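Outer membrane associated protein (Francisella tularensis subsp. tularensis, PDB 6U83) carries an OmpA-like domain that probably tethers the outer membrane to peptidoglycan, here with D-alanine bound, and may act as a porin. Local coordinates at residues Tyr26-Asn40 with Ala47-Asp61. Residues are numbered along the deposited sequence; the frame is centred on the assembly and turned at random.
Sequences YVLPAGIKQCEGNFN and ACYTINGDDVTVYLD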
ATOM      1  N   TYR A  26      -1.661  24.535  -6.647  1.00 90.64           N
ATOM      2  CA  TYR A  26      -2.113  23.198  -6.296  1.00 86.70           C
ATOM      3  C   TYR A  26      -1.360  22.682  -5.071  1.00 90.61           C
ATOM      4  O   TYR A  26      -0.194  23.018  -4.847  1.00 92.17           O
ATOM      5  CB  TYR A  26      -1.935  22.241  -7.481  1.00 84.73           C
ATOM      6  CG  TYR A  26      -2.759  22.615  -8.693  1.00 89.82           C
ATOM      7  CD1 TYR A  26      -4.048  22.128  -8.859  1.00 92.84           C
ATOM      8  CD2 TYR A  26      -2.254  23.465  -9.667  1.00 96.24           C
ATOM      9  CE1 TYR A  26      -4.814  22.474  -9.971  1.00 97.91           C
ATOM     10  CE2 TYR A  26      -3.010  23.818 -10.782  1.00101.64           C
ATOM     11  CZ  TYR A  26      -4.293  23.318 -10.931  1.00 98.67           C
ATOM     12  OH  TYR A  26      -5.052  23.666 -12.038  1.00 92.33           O
ATOM     13  N   VAL A  27      -2.038  21.854  -4.280  1.00 93.90           N
ATOM     14  CA  VAL A  27      -1.532  21.368  -3.002  1.00 95.73           C
ATOM     15  C   VAL A  27      -1.387  19.847  -3.065  1.00 96.66           C
ATOM     16  O   VAL A  27      -2.233  19.150  -3.639  1.00101.88           O
ATOM     17  CB  VAL A  27      -2.461  21.816  -1.847  1.00101.45           C
ATOM     18  CG1 VAL A  27      -3.858  21.228  -1.998  1.00103.63           C
ATOM     19  CG2 VAL A  27      -1.874  21.465  -0.487  1.00107.57           C
ATOM     20  N   LEU A  28      -0.247  19.310  -2.456  1.00 94.38           N
ATOM     21  CA  LEU A  28       0.265  17.945  -2.384  1.00 91.53           C
ATOM     22  C   LEU A  28      -0.397  17.156  -1.255  1.00 92.79           C
ATOM     23  O   LEU A  28      -0.816  17.736  -0.246  1.00 93.41           O
ATOM     24  CB  LEU A  28       1.777  17.959  -2.173  1.00 80.74           C
ATOM     25  CG  LEU A  28       2.576  18.314  -3.424  1.00 80.50           C
ATOM     26  CD1 LEU A  28       4.026  18.567  -3.077  1.00 86.38           C
ATOM     27  CD2 LEU A  28       2.459  17.199  -4.448  1.00 77.34           C
ATOM     28  N   PRO A  29      -0.502  15.830  -1.405  1.00 90.02           N
ATOM     29  CA  PRO A  29      -1.183  15.018  -0.383  1.00 82.99           C
ATOM     30  C   PRO A  29      -0.523  15.144   0.985  1.00 83.17           C
ATOM     31  O   PRO A  29       0.702  15.079   1.118  1.00 82.86           O
ATOM     32  CB  PRO A  29      -1.085  13.588  -0.936  1.00 79.63           C
ATOM     33  CG  PRO A  29      -0.168  13.651  -2.111  1.00 82.76           C
ATOM     34  CD  PRO A  29      -0.202  15.052  -2.619  1.00 85.62           C
ATOM     35  N   ALA A  30      -1.360  15.313   2.009  1.00 79.58           N
ATOM     36  CA  ALA A  30      -0.888  15.627   3.353  1.00 81.93           C
ATOM     37  C   ALA A  30      -0.060  14.493   3.941  1.00 80.63           C
ATOM     38  O   ALA A  30      -0.497  13.340   3.976  1.00 91.20           O
ATOM     39  CB  ALA A  30      -2.073  15.926   4.270  1.00 85.73           C
ATOM     40  N   GLY A  31       1.129  14.830   4.427  1.00 79.00           N
ATOM     41  CA  GLY A  31       1.962  13.868   5.113  1.00 78.35           C
ATOM     42  C   GLY A  31       2.651  12.856   4.229  1.00 82.05           C
ATOM     43  O   GLY A  31       3.266  11.922   4.751  1.00 83.46           O
ATOM     44  N   ILE A  32       2.582  13.017   2.910  1.00 80.29           N
ATOM     45  CA  ILE A  32       3.142  12.064   1.960  1.00 77.81           C
ATOM     46  C   ILE A  32       4.203  12.770   1.126  1.00 82.88           C
ATOM     47  O   ILE A  32       3.959  13.862   0.603  1.00 86.93           O
ATOM     48  CB  ILE A  32       2.047  11.482   1.055  1.00 72.88           C
ATOM     49  CG1 ILE A  32       0.899  10.934   1.904  1.00 81.19           C
ATOM     50  CG2 ILE A  32       2.634  10.422   0.197  1.00 71.77           C
ATOM     51  CD1 ILE A  32      -0.385  10.634   1.123  1.00 76.66           C
ATOM     52  N   LYS A  33       5.365  12.144   0.987  1.00 76.06           N
ATOM     53  CA  LYS A  33       6.470  12.726   0.242  1.00 72.00           C
ATOM     54  C   LYS A  33       6.613  12.030  -1.104  1.00 71.72           C
ATOM     55  O   LYS A  33       6.105  10.930  -1.307  1.00 74.83           O
ATOM     56  CB  LYS A  33       7.774  12.617   1.033  1.00 78.00           C
ATOM     57  CG  LYS A  33       7.626  12.978   2.514  1.00 96.89           C
ATOM     58  CD  LYS A  33       6.979  14.354   2.699  1.00108.15           C
ATOM     59  CE  LYS A  33       7.227  14.927   4.092  1.00105.26           C
ATOM     60  NZ  LYS A  33       7.767  16.319   3.993  1.00 96.03           N
ATOM     61  N   GLN A  34       7.315  12.683  -2.026  1.00 69.58           N
ATOM     62  CA  GLN A  34       7.466  12.135  -3.368  1.00 70.56           C
ATOM     63  C   GLN A  34       8.293  10.856  -3.338  1.00 71.21           C
ATOM     64  O   GLN A  34       9.265  10.749  -2.591  1.00 79.68           O
ATOM     65  CB  GLN A  34       8.123  13.162  -4.285  1.00 76.42           C
ATOM     66  CG  GLN A  34       8.297  12.683  -5.715  1.00 73.80           C
ATOM     67  CD  GLN A  34       9.025  13.691  -6.574  1.00 80.28           C
ATOM     68  OE1 GLN A  34      10.240  13.838  -6.473  1.00 84.00           O
ATOM     69  NE2 GLN A  34       8.284  14.406  -7.414  1.00 85.61           N
ATOM     70  N   CYS A  35       7.900   9.878  -4.156  1.00 71.95           N
ATOM     71  CA  CYS A  35       8.599   8.598  -4.183  1.00 78.15           C
ATOM     72  C   CYS A  35      10.029   8.771  -4.682  1.00 78.61           C
ATOM     73  O   CYS A  35      10.267   9.424  -5.698  1.00 77.38           O
ATOM     74  CB  CYS A  35       7.869   7.584  -5.071  1.00 86.10           C
ATOM     75  SG  CYS A  35       6.204   7.065  -4.543  1.00 95.99           S
ATOM     76  N   GLU A  36      10.974   8.184  -3.956  1.00 85.43           N
ATOM     77  CA  GLU A  36      12.354   8.046  -4.388  1.00 95.25           C
ATOM     78  C   GLU A  36      12.477   6.888  -5.373  1.00 89.38           C
ATOM     79  O   GLU A  36      11.575   6.064  -5.517  1.00 98.58           O
ATOM     80  CB  GLU A  36      13.260   7.802  -3.182  1.00110.47           C
ATOM     81  CG  GLU A  36      12.819   6.598  -2.351  1.00123.68           C
ATOM     82  CD  GLU A  36      13.861   6.137  -1.341  1.00137.79           C
ATOM     83  OE1 GLU A  36      14.734   6.950  -0.957  1.00139.63           O
ATOM     84  OE2 GLU A  36      13.809   4.952  -0.934  1.00141.75           O
ATOM     85  N   GLY A  37      13.614   6.819  -6.052  1.00 86.63           N
ATOM     86  CA  GLY A  37      13.867   5.685  -6.916  1.00 95.00           C
ATOM     87  C   GLY A  37      13.828   4.377  -6.149  1.00101.42           C
ATOM     88  O   GLY A  37      14.432   4.270  -5.076  1.00103.09           O
ATOM     89  N   ASN A  38      13.109   3.382  -6.678  1.00104.89           N
ATOM     90  CA  ASN A  38      12.980   2.064  -6.046  1.00104.30           C
ATOM     91  C   ASN A  38      12.442   2.175  -4.623  1.00 98.94           C
ATOM     92  O   ASN A  38      13.035   1.666  -3.669  1.00102.62           O
ATOM     93  CB  ASN A  38      14.310   1.314  -6.059  1.00112.55           C
ATOM     94  CG  ASN A  38      14.387   0.308  -7.170  1.00128.21           C
ATOM     95  OD1 ASN A  38      13.364  -0.091  -7.729  1.00134.82           O
ATOM     96  ND2 ASN A  38      15.597  -0.121  -7.498  1.00136.15           N
ATOM     97  N   PHE A  39      11.299   2.849  -4.485  1.00 90.83           N
ATOM     98  CA  PHE A  39      10.756   3.123  -3.161  1.00 95.81           C
ATOM     99  C   PHE A  39      10.252   1.863  -2.460  1.00103.53           C
ATOM    100  O   PHE A  39      10.071   1.877  -1.238  1.00106.73           O
ATOM    101  CB  PHE A  39       9.623   4.141  -3.267  1.00 91.98           C
ATOM    102  CG  PHE A  39       8.380   3.583  -3.877  1.00102.40           C
ATOM    103  CD1 PHE A  39       7.413   2.974  -3.082  1.00107.07           C
ATOM    104  CD2 PHE A  39       8.177   3.650  -5.246  1.00110.86           C
ATOM    105  CE1 PHE A  39       6.265   2.440  -3.641  1.00106.32           C
ATOM    106  CE2 PHE A  39       7.027   3.125  -5.817  1.00110.07           C
ATOM    107  CZ  PHE A  39       6.068   2.519  -5.011  1.00108.17           C
ATOM    108  N   ASN A  40       9.996   0.790  -3.202  1.00106.62           N
ATOM    109  CA  ASN A  40       9.484  -0.444  -2.623  1.00102.29           C
ATOM    110  C   ASN A  40      10.586  -1.341  -2.089  1.00109.60           C
ATOM    111  O   ASN A  40      10.284  -2.337  -1.418  1.00 92.47           O
ATOM    112  CB  ASN A  40       8.668  -1.211  -3.663  1.00102.44           C
ATOM    113  CG  ASN A  40       9.404  -1.355  -4.985  1.00115.30           C
ATOM    114  OD1 ASN A  40      10.563  -0.943  -5.120  1.00119.88           O
ATOM    115  ND2 ASN A  40       8.734  -1.941  -5.972  1.00117.43           N
ATOM    116  N   ALA A  47       4.357   5.316   2.334  1.00 75.50           N
ATOM    117  CA  ALA A  47       3.376   5.865   1.414  1.00 71.76           C
ATOM    118  C   ALA A  47       4.019   7.070   0.738  1.00 72.98           C
ATOM    119  O   ALA A  47       4.529   7.963   1.420  1.00 74.79           O
ATOM    120  CB  ALA A  47       2.087   6.263   2.142  1.00 66.50           C
ATOM    121  N   CYS A  48       4.021   7.088  -0.592  1.00 73.82           N
ATOM    122  CA  CYS A  48       4.649   8.180  -1.322  1.00 80.89           C
ATOM    123  C   CYS A  48       3.817   8.505  -2.568  1.00 85.95           C
ATOM    124  O   CYS A  48       2.879   7.776  -2.923  1.00 83.53           O
ATOM    125  CB  CYS A  48       6.113   7.840  -1.644  1.00 76.64           C
ATOM    126  SG  CYS A  48       6.405   6.336  -2.625  1.00 80.40           S
ATOM    127  N   TYR A  49       4.138   9.635  -3.219  1.00 75.58           N
ATOM    128  CA  TYR A  49       3.382  10.098  -4.383  1.00 73.15           C
ATOM    129  C   TYR A  49       4.289  10.300  -5.592  1.00 72.22           C
ATOM    130  O   TYR A  49       5.473  10.616  -5.453  1.00 76.60           O
ATOM    131  CB  TYR A  49       2.614  11.427  -4.102  1.00 66.09           C
ATOM    132  CG  TYR A  49       3.494  12.654  -3.912  1.00 73.85           C
ATOM    133  CD1 TYR A  49       4.024  13.337  -4.998  1.00 73.67           C
ATOM    134  CD2 TYR A  49       3.788  13.133  -2.643  1.00 80.44           C
ATOM    135  CE1 TYR A  49       4.834  14.444  -4.823  1.00 83.21           C
ATOM    136  CE2 TYR A  49       4.595  14.239  -2.458  1.00 76.63           C
ATOM    137  CZ  TYR A  49       5.112  14.888  -3.550  1.00 82.81           C
ATOM    138  OH  TYR A  49       5.915  15.990  -3.381  1.00 87.05           O
ATOM    139  N   THR A  50       3.717  10.132  -6.788  1.00 71.88           N
ATOM    140  CA  THR A  50       4.311  10.653  -8.015  1.00 74.11           C
ATOM    141  C   THR A  50       3.299  11.550  -8.708  1.00 72.79           C
ATOM    142  O   THR A  50       2.086  11.394  -8.541  1.00 75.10           O
ATOM    143  CB  THR A  50       4.745   9.565  -9.002  1.00 74.71           C
ATOM    144  OG1 THR A  50       3.585   9.032  -9.651  1.00 89.41           O
ATOM    145  CG2 THR A  50       5.482   8.456  -8.288  1.00 69.02           C
ATOM    146  N   ILE A  51       3.806  12.495  -9.483  1.00 69.55           N
ATOM    147  CA  ILE A  51       2.970  13.383 -10.270  1.00 68.99           C
ATOM    148  C   ILE A  51       3.211  13.063 -11.733  1.00 77.72           C
ATOM    149  O   ILE A  51       4.351  12.824 -12.150  1.00 71.53           O
ATOM    150  CB  ILE A  51       3.264  14.863  -9.963  1.00 74.74           C
ATOM    151  CG1 ILE A  51       3.071  15.142  -8.473  1.00 75.50           C
ATOM    152  CG2 ILE A  51       2.365  15.765 -10.787  1.00 74.62           C
ATOM    153  CD1 ILE A  51       3.773  16.427  -8.029  1.00 76.33           C
ATOM    154  N   ASN A  52       2.126  13.023 -12.506  1.00 91.96           N
ATOM    155  CA  ASN A  52       2.164  12.818 -13.954  1.00 97.66           C
ATOM    156  C   ASN A  52       1.199  13.849 -14.520  1.00 98.21           C
ATOM    157  O   ASN A  52      -0.018  13.662 -14.485  1.00 92.18           O
ATOM    158  CB  ASN A  52       1.786  11.392 -14.332  1.00105.35           C
ATOM    159  CG  ASN A  52       2.805  10.374 -13.846  1.00118.22           C
ATOM    160  OD1 ASN A  52       3.866  10.213 -14.456  1.00129.03           O
ATOM    161  ND2 ASN A  52       2.493   9.684 -12.741  1.00107.08           N
ATOM    162  N   GLY A  53       1.756  14.951 -15.010  1.00111.34           N
ATOM    163  CA  GLY A  53       0.963  16.087 -15.423  1.00117.33           C
ATOM    164  C   GLY A  53       0.387  16.841 -14.243  1.00115.02           C
ATOM    165  O   GLY A  53       1.117  17.482 -13.480  1.00121.78           O
ATOM    166  N   ASP A  54      -0.935  16.771 -14.094  1.00109.64           N
ATOM    167  CA  ASP A  54      -1.647  17.380 -12.980  1.00106.71           C
ATOM    168  C   ASP A  54      -2.376  16.333 -12.150  1.00 97.98           C
ATOM    169  O   ASP A  54      -3.096  16.691 -11.209  1.00 87.70           O
ATOM    170  CB  ASP A  54      -2.630  18.439 -13.489  1.00125.87           C
ATOM    171  CG  ASP A  54      -2.064  19.865 -13.428  1.00135.67           C
ATOM    172  OD1 ASP A  54      -2.285  20.563 -12.409  1.00134.24           O
ATOM    173  OD2 ASP A  54      -1.400  20.294 -14.400  1.00138.48           O
ATOM    174  N   ASP A  55      -2.210  15.051 -12.481  1.00 97.64           N
ATOM    175  CA  ASP A  55      -2.762  13.948 -11.709  1.00 96.03           C
ATOM    176  C   ASP A  55      -1.687  13.405 -10.776  1.00 91.33           C
ATOM    177  O   ASP A  55      -0.544  13.184 -11.197  1.00 91.06           O
ATOM    178  CB  ASP A  55      -3.274  12.829 -12.619  1.00108.46           C
ATOM    179  CG  ASP A  55      -4.316  13.305 -13.620  1.00124.76           C
ATOM    180  OD1 ASP A  55      -4.920  12.437 -14.292  1.00129.52           O
ATOM    181  OD2 ASP A  55      -4.520  14.535 -13.752  1.00128.15           O
ATOM    182  N   VAL A  56      -2.051  13.190  -9.516  1.00 81.03           N
ATOM    183  CA  VAL A  56      -1.139  12.653  -8.519  1.00 83.44           C
ATOM    184  C   VAL A  56      -1.538  11.208  -8.242  1.00 83.87           C
ATOM    185  O   VAL A  56      -2.722  10.858  -8.298  1.00 80.99           O
ATOM    186  CB  VAL A  56      -1.131  13.513  -7.234  1.00 77.26           C
ATOM    187  CG1 VAL A  56      -2.500  13.541  -6.573  1.00 76.55           C
ATOM    188  CG2 VAL A  56      -0.070  13.024  -6.263  1.00 71.13           C
ATOM    189  N   THR A  57      -0.541  10.360  -7.993  1.00 80.21           N
ATOM    190  CA  THR A  57      -0.762   8.964  -7.650  1.00 72.61           C
ATOM    191  C   THR A  57      -0.024   8.667  -6.359  1.00 74.17           C
ATOM    192  O   THR A  57       1.178   8.937  -6.256  1.00 68.05           O
ATOM    193  CB  THR A  57      -0.278   8.020  -8.754  1.00 67.25           C
ATOM    194  OG1 THR A  57      -0.922   8.363  -9.986  1.00 70.20           O
ATOM    195  CG2 THR A  57      -0.612   6.571  -8.393  1.00 63.88           C
ATOM    196  N   VAL A  58      -0.738   8.108  -5.383  1.00 70.68           N
ATOM    197  CA  VAL A  58      -0.170   7.776  -4.087  1.00 72.13           C
ATOM    198  C   VAL A  58      -0.034   6.267  -4.007  1.00 65.76           C
ATOM    199  O   VAL A  58      -0.958   5.532  -4.364  1.00 67.20           O
ATOM    200  CB  VAL A  58      -1.024   8.328  -2.929  1.00 70.70           C
ATOM    201  CG1 VAL A  58      -0.412   7.947  -1.591  1.00 61.64           C
ATOM    202  CG2 VAL A  58      -1.129   9.836  -3.020  1.00 72.25           C
ATOM    203  N   TYR A  59       1.129   5.807  -3.573  1.00 64.84           N
ATOM    204  CA  TYR A  59       1.390   4.395  -3.369  1.00 66.25           C
ATOM    205  C   TYR A  59       1.488   4.097  -1.884  1.00 73.64           C
ATOM    206  O   TYR A  59       1.873   4.957  -1.087  1.00 77.37           O
ATOM    207  CB  TYR A  59       2.685   3.965  -4.041  1.00 67.30           C
ATOM    208  CG  TYR A  59       2.661   4.172  -5.515  1.00 68.69           C
ATOM    209  CD1 TYR A  59       2.989   5.402  -6.066  1.00 70.15           C
ATOM    210  CD2 TYR A  59       2.312   3.140  -6.363  1.00 70.20           C
ATOM    211  CE1 TYR A  59       2.968   5.592  -7.431  1.00 76.38           C
ATOM    212  CE2 TYR A  59       2.284   3.319  -7.725  1.00 77.51           C
ATOM    213  CZ  TYR A  59       2.612   4.543  -8.255  1.00 82.36           C
ATOM    214  OH  TYR A  59       2.581   4.712  -9.618  1.00 97.32           O
ATOM    215  N   LEU A  60       1.146   2.862  -1.528  1.00 71.52           N
ATOM    216  CA  LEU A  60       1.270   2.351  -0.172  1.00 63.40           C
ATOM    217  C   LEU A  60       1.996   1.019  -0.229  1.00 68.92           C
ATOM    218  O   LEU A  60       1.565   0.104  -0.941  1.00 69.28           O
ATOM    219  CB  LEU A  60      -0.102   2.178   0.471  1.00 61.91           C
ATOM    220  CG  LEU A  60      -0.158   1.520   1.835  1.00 62.74           C
ATOM    221  CD1 LEU A  60       0.001   2.566   2.897  1.00 59.46           C
ATOM    222  CD2 LEU A  60      -1.480   0.774   1.990  1.00 63.06           C
ATOM    223  N   ASP A  61       3.104   0.913   0.507  1.00 64.55           N
ATOM    224  CA  ASP A  61       3.841  -0.343   0.632  1.00 54.71           C
ATOM    225  C   ASP A  61       4.049  -0.582   2.124  1.00 62.84           C
ATOM    226  O   ASP A  61       5.000  -0.069   2.719  1.00 74.72           O
ATOM    227  CB  ASP A  61       5.154  -0.299  -0.148  1.00 63.41           C
ATOM    228  CG  ASP A  61       5.825  -1.655  -0.227  1.00 81.94           C
ATOM    229  OD1 ASP A  61       5.383  -2.567   0.487  1.00 87.47           O
ATOM    230  OD2 ASP A  61       6.787  -1.823  -1.002  1.00 95.87           O
TER
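Y49 pairs with Q34 in a short parallel bridge, and its own backbone makes both hydrogen bonds that join 26-40 to 47-61. Y49 N donates to K33 O over 3.0 Å. C35 N in turn donates to Y49 O over 2.8 Å, the straighter bond of the two at 163°. Residues 47-61 form a hairpin that reverses through a type II' turn from N52 to D55; 26-40 runs past it mostly as loop, with a type II turn from P29 to I32.

The Y49 ring is clamped on both faces. Q34 CB lies 3.9 Å from the ring centroid on one face, while L28 CD2 packs as a CH-pi contact over the opposite face. I32 O meets the ring edge at CE2. With chi1 at 69°, CG of Y49 sits between its backbone N and carbonyl carbon, which turns the ring toward the 32-34 backbone. Toward the strand 55-61, P29 CG touches V58 CG2, and I32 CD1 reaches V58 CG1 at 3.8 Å. P29 and V58 also pack with F85, and V58 with F82, joining loop and hairpin to helix 73-89 in the alpha/beta OmpA-like domain, whose strand 161-172 pairs with 55-63.

Further along, the C35-C48 disulfide (SG to SG 2.1 Å, chi3 91°) ties the loop covalently to the hairpin. C48 SG sits over a face of the F39 ring, 3.9 Å from its centroid, and C35 SG approaches the Y59 ring obliquely. The F39 and Y59 rings meet obliquely, neither stacked nor edge-to-face, F39 CZ resting 3.8 Å from Y59 CB. At the C-terminal end of 26-40, N40 CB lies against D61 OD2, and K63 NZ is hydrogen-bonded to N40 O.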